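Local coordinates for beta-1,4-mannanase (Cellulomonas fimi, PDB 2BVY), which probably hydrolyses internal beta-1,4-mannosidic linkages of mannan with the family 26 glycoside hydrolase domain of a larger modular protein, at residues A[109-114]-A[169-174]; A[215-220]-A[238-243]. All coordinates share one frame; numbering follows the deposited sequence.

Contact 1: residues A[109-114]-A[169-174]; sequences TVSAHV and VFRPWH. With CAC (cacodylate ion), chain B.
T109 and V169 face each other in the parallel pairing of two neighbouring barrel strands. The carbonyl O of V169 takes two donors from opposite faces of its plane: V110 N at 2.8 Å and OG1 of T109 at 2.9 Å, which stands anti to the backbone N (chi1 -174°) and thereby reaches the other strand. R171 N then gives V110 O an almost straight bond of 2.8 Å (179°). This end is tight, and V110 O lies oblique to the F170 ring, 3.5 Å from its CD1.

Beyond S111 and R171 the strands part and water fills in: one accepts from A112 N and donates to R171 O, and another links A112 O to W173 N. H174 turns its edge to the face of H113 in an offset edge-to-face pair, centroids 4.7 Å apart. Both NE2 atoms point at O2 of a cacodylate, probably from the crystallisation liquor, 3.1 Å from H174 NE2, the bond from H113 being weak.

In family 26 this C-terminal barrel end carries the active site, and R171 salt-bridges E282, the predicted nucleophile. Strand 66-70 flanks 109-111, strand 213-217 flanks 169-171, and helices 141-157 and 190-207 cover F170 and W173.

Contact 2: residues A[215-220]-A[238-243]; sequences YAWGPG and AFVDVL
The carbonyl oxygen of Y215 is gripped by two consecutive backbone amides, D241 N at 2.8 Å and V242 N at 2.9 Å. Both approach at a C=O angle of 151°, and the chain folds round this oxygen as it enters strand 242-249. D241 answers with its side chain: its OD2 accepts from Y215 N at 3.0 Å through the anti lone pair, and the bond is nearly straight at 170°. With CG beside its own backbone N (chi1 -71°), the carboxylate reaches back to Y215, so that this one residue serves both its N-H and its C=O. The other oxygen, OD1, accepts from the backbone N of V9. Replacing D241 by an alanine would probably leave the amides of Y215 and V9 without their acceptor and let the turn into the strand shift.

Further along, W217 N donates to V242 O at 2.9 Å, continuing the parallel pairing of A216 with V242 and W217 with L243. On one face CB of A216 rests 3.9 Å from CB of V242. On the face of W217 and L243, CD2 of L243 meets the indole edge at CE3, 3.8 Å away; V240, just before the strand, lays both methyls against CB of W217. The indole takes CD of P219 over one face near the rim; Y197 and Y234 meet it in edge-to-face pairs.

Joining strand 213-217 to strand 242-249 in a beta-alpha-beta unit of the barrel (helix 227-230 between them), the contact changes in chemistry along its length: a buried carboxylate, held by N-H groups of two separate parts of the chain, fixes the start of the strand pair, whereas apolar packing round W217 carries it on toward the catalytic end.

From the N terminus, strand 107-111 leads through helices 130-134 and 141-157 to strand 168-171, and contact 1 closes that excursion of 54 residues. Helix 190-207 then brings the chain to strand 213-217, from which a shorter loop of 17 residues, holding helix 227-230, returns to strand 242-249 and is closed by contact 2. The two closures follow one another, neither nested nor crossed. They nonetheless adjoin, because strands 168-171 and 213-217 are neighbours: F170 O lies 2.8 Å from A216 N, a probable hydrogen bond, and CB of R171 packs on CB of A216. Together they join four successive parallel strands of the TIM barrel.

Contact 1: residues A[109-114]-A[169-174]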
loop_
_atom_site.group_PDB
_atom_site.type_symbol
_atom_site.label_atom_id
_atom_site.label_comp_id
_atom_site.label_asym_id
_atom_site.label_seq_id
_atom_site.Cartn_x
_atom_site.Cartn_y
_atom_site.Cartn_z
ATOM N N THR A 109 -9.374 -0.907 2.891
ATOM C CA THR A 109 -7.968 -0.824 2.523
ATOM C C THR A 109 -7.348 -2.191 2.790
ATOM O O THR A 109 -7.677 -2.853 3.776
ATOM C CB THR A 109 -7.225 0.254 3.326
ATOM O OG1 THR A 109 -5.891 0.378 2.822
ATOM C CG2 THR A 109 -7.191 -0.097 4.811
ATOM N N VAL A 110 -6.461 -2.624 1.903
ATOM C CA VAL A 110 -5.844 -3.930 2.053
ATOM C C VAL A 110 -4.321 -3.879 2.012
ATOM O O VAL A 110 -3.730 -3.399 1.042
ATOM C CB VAL A 110 -6.329 -4.889 0.946
ATOM C CG1 VAL A 110 -5.624 -6.241 1.071
ATOM C CG2 VAL A 110 -7.844 -5.041 1.019
ATOM N N SER A 111 -3.692 -4.364 3.074
ATOM C CA SER A 111 -2.240 -4.418 3.118
ATOM C C SER A 111 -1.877 -5.860 2.744
ATOM O O SER A 111 -2.765 -6.693 2.528
ATOM C CB SER A 111 -1.734 -4.057 4.513
ATOM O OG SER A 111 -2.398 -4.815 5.502
ATOM N N ALA A 112 -0.591 -6.164 2.656
ATOM C CA ALA A 112 -0.189 -7.513 2.276
ATOM C C ALA A 112 1.093 -7.987 2.945
ATOM O O ALA A 112 2.187 -7.680 2.479
ATOM C CB ALA A 112 -0.036 -7.591 0.751
ATOM N N HIS A 113 0.953 -8.721 4.044
ATOM C CA HIS A 113 2.110 -9.273 4.746
ATOM C C HIS A 113 2.387 -10.611 4.058
ATOM O O HIS A 113 2.105 -11.682 4.603
ATOM C CB HIS A 113 1.783 -9.484 6.225
ATOM C CG HIS A 113 1.692 -8.211 7.007
ATOM N ND1 HIS A 113 0.671 -7.300 6.835
ATOM C CD2 HIS A 113 2.522 -7.674 7.936
ATOM C CE1 HIS A 113 0.877 -6.257 7.621
ATOM N NE2 HIS A 113 1.993 -6.459 8.299
ATOM N N VAL A 114 2.933 -10.524 2.847
ATOM C CA VAL A 114 3.208 -11.692 2.014
ATOM C C VAL A 114 4.129 -12.749 2.606
ATOM O O VAL A 114 5.193 -12.448 3.149
ATOM C CB VAL A 114 3.785 -11.263 0.648
ATOM C CG1 VAL A 114 3.837 -12.448 -0.291
ATOM C CG2 VAL A 114 2.941 -10.140 0.055
ATOM N N VAL A 169 -8.316 0.504 -1.309
ATOM C CA VAL A 169 -7.004 1.132 -1.279
ATOM C C VAL A 169 -6.039 -0.019 -0.997
ATOM O O VAL A 169 -6.024 -0.592 0.096
ATOM C CB VAL A 169 -6.920 2.197 -0.175
ATOM C CG1 VAL A 169 -5.542 2.841 -0.167
ATOM C CG2 VAL A 169 -7.991 3.256 -0.406
ATOM N N PHE A 170 -5.267 -0.378 -2.010
ATOM C CA PHE A 170 -4.322 -1.479 -1.901
ATOM C C PHE A 170 -2.954 -0.906 -1.541
ATOM O O PHE A 170 -2.431 -0.057 -2.262
ATOM C CB PHE A 170 -4.287 -2.240 -3.235
ATOM C CG PHE A 170 -3.400 -3.452 -3.224
ATOM C CD1 PHE A 170 -3.550 -4.434 -2.245
ATOM C CD2 PHE A 170 -2.408 -3.611 -4.193
ATOM C CE1 PHE A 170 -2.728 -5.557 -2.225
ATOM C CE2 PHE A 170 -1.573 -4.735 -4.187
ATOM C CZ PHE A 170 -1.733 -5.711 -3.199
ATOM N N ARG A 171 -2.392 -1.370 -0.422
ATOM C CA ARG A 171 -1.099 -0.887 0.077
ATOM C C ARG A 171 -0.086 -2.015 0.251
ATOM O O ARG A 171 0.154 -2.472 1.371
ATOM C CB ARG A 171 -1.318 -0.183 1.421
ATOM C CG ARG A 171 -0.082 0.446 2.054
ATOM C CD ARG A 171 -0.487 1.259 3.298
ATOM N NE ARG A 171 -1.093 0.418 4.325
ATOM C CZ ARG A 171 -0.450 -0.036 5.394
ATOM N NH1 ARG A 171 0.821 0.276 5.589
ATOM N NH2 ARG A 171 -1.074 -0.824 6.261
ATOM N N PRO A 172 0.553 -2.450 -0.850
ATOM C CA PRO A 172 1.548 -3.537 -0.838
ATOM C C PRO A 172 2.983 -3.099 -0.540
ATOM O O PRO A 172 3.338 -1.932 -0.726
ATOM C CB PRO A 172 1.438 -4.093 -2.247
ATOM C CG PRO A 172 1.311 -2.814 -3.046
ATOM C CD PRO A 172 0.355 -1.945 -2.224
ATOM N N TRP A 173 3.797 -4.049 -0.081
ATOM C CA TRP A 173 5.215 -3.810 0.201
ATOM C C TRP A 173 5.491 -2.589 1.084
ATOM O O TRP A 173 6.397 -1.802 0.805
ATOM C CB TRP A 173 5.963 -3.655 -1.134
ATOM C CG TRP A 173 5.499 -4.638 -2.169
ATOM C CD1 TRP A 173 4.921 -4.355 -3.373
ATOM C CD2 TRP A 173 5.525 -6.068 -2.060
ATOM N NE1 TRP A 173 4.582 -5.523 -4.019
ATOM C CE2 TRP A 173 4.942 -6.587 -3.235
ATOM C CE3 TRP A 173 5.982 -6.960 -1.077
ATOM C CZ2 TRP A 173 4.801 -7.966 -3.461
ATOM C CZ3 TRP A 173 5.841 -8.333 -1.299
ATOM C CH2 TRP A 173 5.254 -8.817 -2.486
ATOM N N HIS A 174 4.730 -2.449 2.163
ATOM C CA HIS A 174 4.887 -1.313 3.056
ATOM C C HIS A 174 6.110 -1.421 3.967
ATOM O O HIS A 174 6.715 -2.491 4.110
ATOM C CB HIS A 174 3.633 -1.168 3.913
ATOM C CG HIS A 174 3.415 -2.316 4.847
ATOM N ND1 HIS A 174 3.351 -3.624 4.413
ATOM C CD2 HIS A 174 3.242 -2.354 6.189
ATOM C CE1 HIS A 174 3.146 -4.417 5.450
ATOM N NE2 HIS A 174 3.076 -3.672 6.539
HETATM AS AS CAC B . 2.603 -3.725 10.843
HETATM O O1 CAC B . 3.684 -2.487 11.175
HETATM O O2 CAC B . 1.963 -3.441 9.382
HETATM C C1 CAC B . 3.489 -5.396 10.771
HETATM C C2 CAC B . 1.173 -3.705 12.084
HETATM O O HOH W 1 -3.728 -0.920 3.952
HETATM O O HOH W 2 1.503 -4.581 2.422
HETATM O O HOH W 3 3.194 -6.630 0.419
#

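Contact 2: residues A[215-220]-A[238-243]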
loop_
_atom_site.group_PDB
_atom_site.type_symbol
_atom_site.label_atom_id
_atom_site.label_comp_id
_atom_site.label_asym_id
_atom_site.label_seq_id
_atom_site.Cartn_x
_atom_site.Cartn_y
_atom_site.Cartn_z
ATOM N N TYR A 215 -3.775 2.768 -5.311
ATOM C CA TYR A 215 -2.508 2.280 -4.800
ATOM C C TYR A 215 -1.841 3.175 -3.768
ATOM O O TYR A 215 -1.641 4.365 -3.987
ATOM C CB TYR A 215 -1.565 2.003 -5.971
ATOM C CG TYR A 215 -2.097 0.914 -6.874
ATOM C CD1 TYR A 215 -2.996 1.203 -7.904
ATOM C CD2 TYR A 215 -1.757 -0.419 -6.654
ATOM C CE1 TYR A 215 -3.541 0.182 -8.690
ATOM C CE2 TYR A 215 -2.296 -1.441 -7.426
ATOM C CZ TYR A 215 -3.184 -1.138 -8.441
ATOM O OH TYR A 215 -3.694 -2.162 -9.208
ATOM N N ALA A 216 -1.510 2.585 -2.626
ATOM C CA ALA A 216 -0.866 3.323 -1.553
ATOM C C ALA A 216 0.560 2.843 -1.379
ATOM O O ALA A 216 0.853 1.658 -1.533
ATOM C CB ALA A 216 -1.637 3.145 -0.242
ATOM N N TRP A 217 1.437 3.780 -1.052
ATOM C CA TRP A 217 2.844 3.490 -0.836
ATOM C C TRP A 217 3.308 4.203 0.429
ATOM O O TRP A 217 3.236 5.430 0.533
ATOM C CB TRP A 217 3.658 3.961 -2.044
ATOM C CG TRP A 217 5.124 3.978 -1.804
ATOM C CD1 TRP A 217 5.987 2.919 -1.861
ATOM C CD2 TRP A 217 5.909 5.118 -1.446
ATOM N NE1 TRP A 217 7.264 3.334 -1.564
ATOM C CE2 TRP A 217 7.242 4.682 -1.305
ATOM C CE3 TRP A 217 5.610 6.471 -1.230
ATOM C CZ2 TRP A 217 8.281 5.549 -0.957
ATOM C CZ3 TRP A 217 6.642 7.335 -0.885
ATOM C CH2 TRP A 217 7.964 6.869 -0.753
ATOM N N GLY A 218 3.763 3.423 1.400
ATOM C CA GLY A 218 4.233 3.987 2.651
ATOM C C GLY A 218 5.495 3.259 3.057
ATOM O O GLY A 218 5.419 2.168 3.612
ATOM N N PRO A 219 6.675 3.849 2.807
ATOM C CA PRO A 219 7.982 3.274 3.127
ATOM C C PRO A 219 8.280 3.101 4.613
ATOM O O PRO A 219 9.210 2.387 4.973
ATOM C CB PRO A 219 8.941 4.249 2.467
ATOM C CG PRO A 219 8.253 5.566 2.726
ATOM C CD PRO A 219 6.830 5.235 2.323
ATOM N N GLY A 220 7.516 3.762 5.477
ATOM C CA GLY A 220 7.767 3.626 6.903
ATOM C C GLY A 220 7.535 4.912 7.670
ATOM O O GLY A 220 6.583 5.649 7.389
ATOM N N ALA A 238 3.425 7.703 -11.634
ATOM C CA ALA A 238 2.539 6.837 -12.401
ATOM C C ALA A 238 2.123 5.563 -11.666
ATOM O O ALA A 238 1.326 4.778 -12.186
ATOM C CB ALA A 238 3.206 6.467 -13.720
ATOM N N PHE A 239 2.640 5.358 -10.455
ATOM C CA PHE A 239 2.324 4.131 -9.725
ATOM C C PHE A 239 1.703 4.293 -8.345
ATOM O O PHE A 239 1.264 3.308 -7.755
ATOM C CB PHE A 239 3.595 3.287 -9.597
ATOM C CG PHE A 239 4.239 2.970 -10.916
ATOM C CD1 PHE A 239 3.738 1.954 -11.721
ATOM C CD2 PHE A 239 5.314 3.715 -11.370
ATOM C CE1 PHE A 239 4.294 1.687 -12.963
ATOM C CE2 PHE A 239 5.880 3.461 -12.611
ATOM C CZ PHE A 239 5.368 2.443 -13.411
ATOM N N VAL A 240 1.655 5.519 -7.837
ATOM C CA VAL A 240 1.120 5.753 -6.505
ATOM C C VAL A 240 0.001 6.786 -6.457
ATOM O O VAL A 240 0.114 7.860 -7.047
ATOM C CB VAL A 240 2.244 6.226 -5.546
ATOM C CG1 VAL A 240 1.700 6.403 -4.128
ATOM C CG2 VAL A 240 3.396 5.230 -5.567
ATOM N N ASP A 241 -1.069 6.454 -5.739
ATOM C CA ASP A 241 -2.212 7.353 -5.569
ATOM C C ASP A 241 -2.184 7.963 -4.174
ATOM O O ASP A 241 -2.535 9.130 -3.984
ATOM C CB ASP A 241 -3.542 6.604 -5.726
ATOM C CG ASP A 241 -3.813 6.179 -7.151
ATOM O OD1 ASP A 241 -3.722 7.043 -8.052
ATOM O OD2 ASP A 241 -4.128 4.986 -7.365
ATOM N N VAL A 242 -1.773 7.161 -3.197
ATOM C CA VAL A 242 -1.718 7.625 -1.819
ATOM C C VAL A 242 -0.318 7.509 -1.221
ATOM O O VAL A 242 0.296 6.442 -1.271
ATOM C CB VAL A 242 -2.716 6.826 -0.943
ATOM C CG1 VAL A 242 -2.645 7.299 0.500
ATOM C CG2 VAL A 242 -4.127 6.988 -1.491
ATOM N N LEU A 243 0.177 8.610 -0.661
ATOM C CA LEU A 243 1.497 8.641 -0.028
ATOM C C LEU A 243 1.288 8.398 1.461
ATOM O O LEU A 243 0.613 9.179 2.130
ATOM C CB LEU A 243 2.170 10.001 -0.248
ATOM C CG LEU A 243 2.453 10.347 -1.716
ATOM C CD1 LEU A 243 2.991 11.764 -1.832
ATOM C CD2 LEU A 243 3.447 9.353 -2.285
#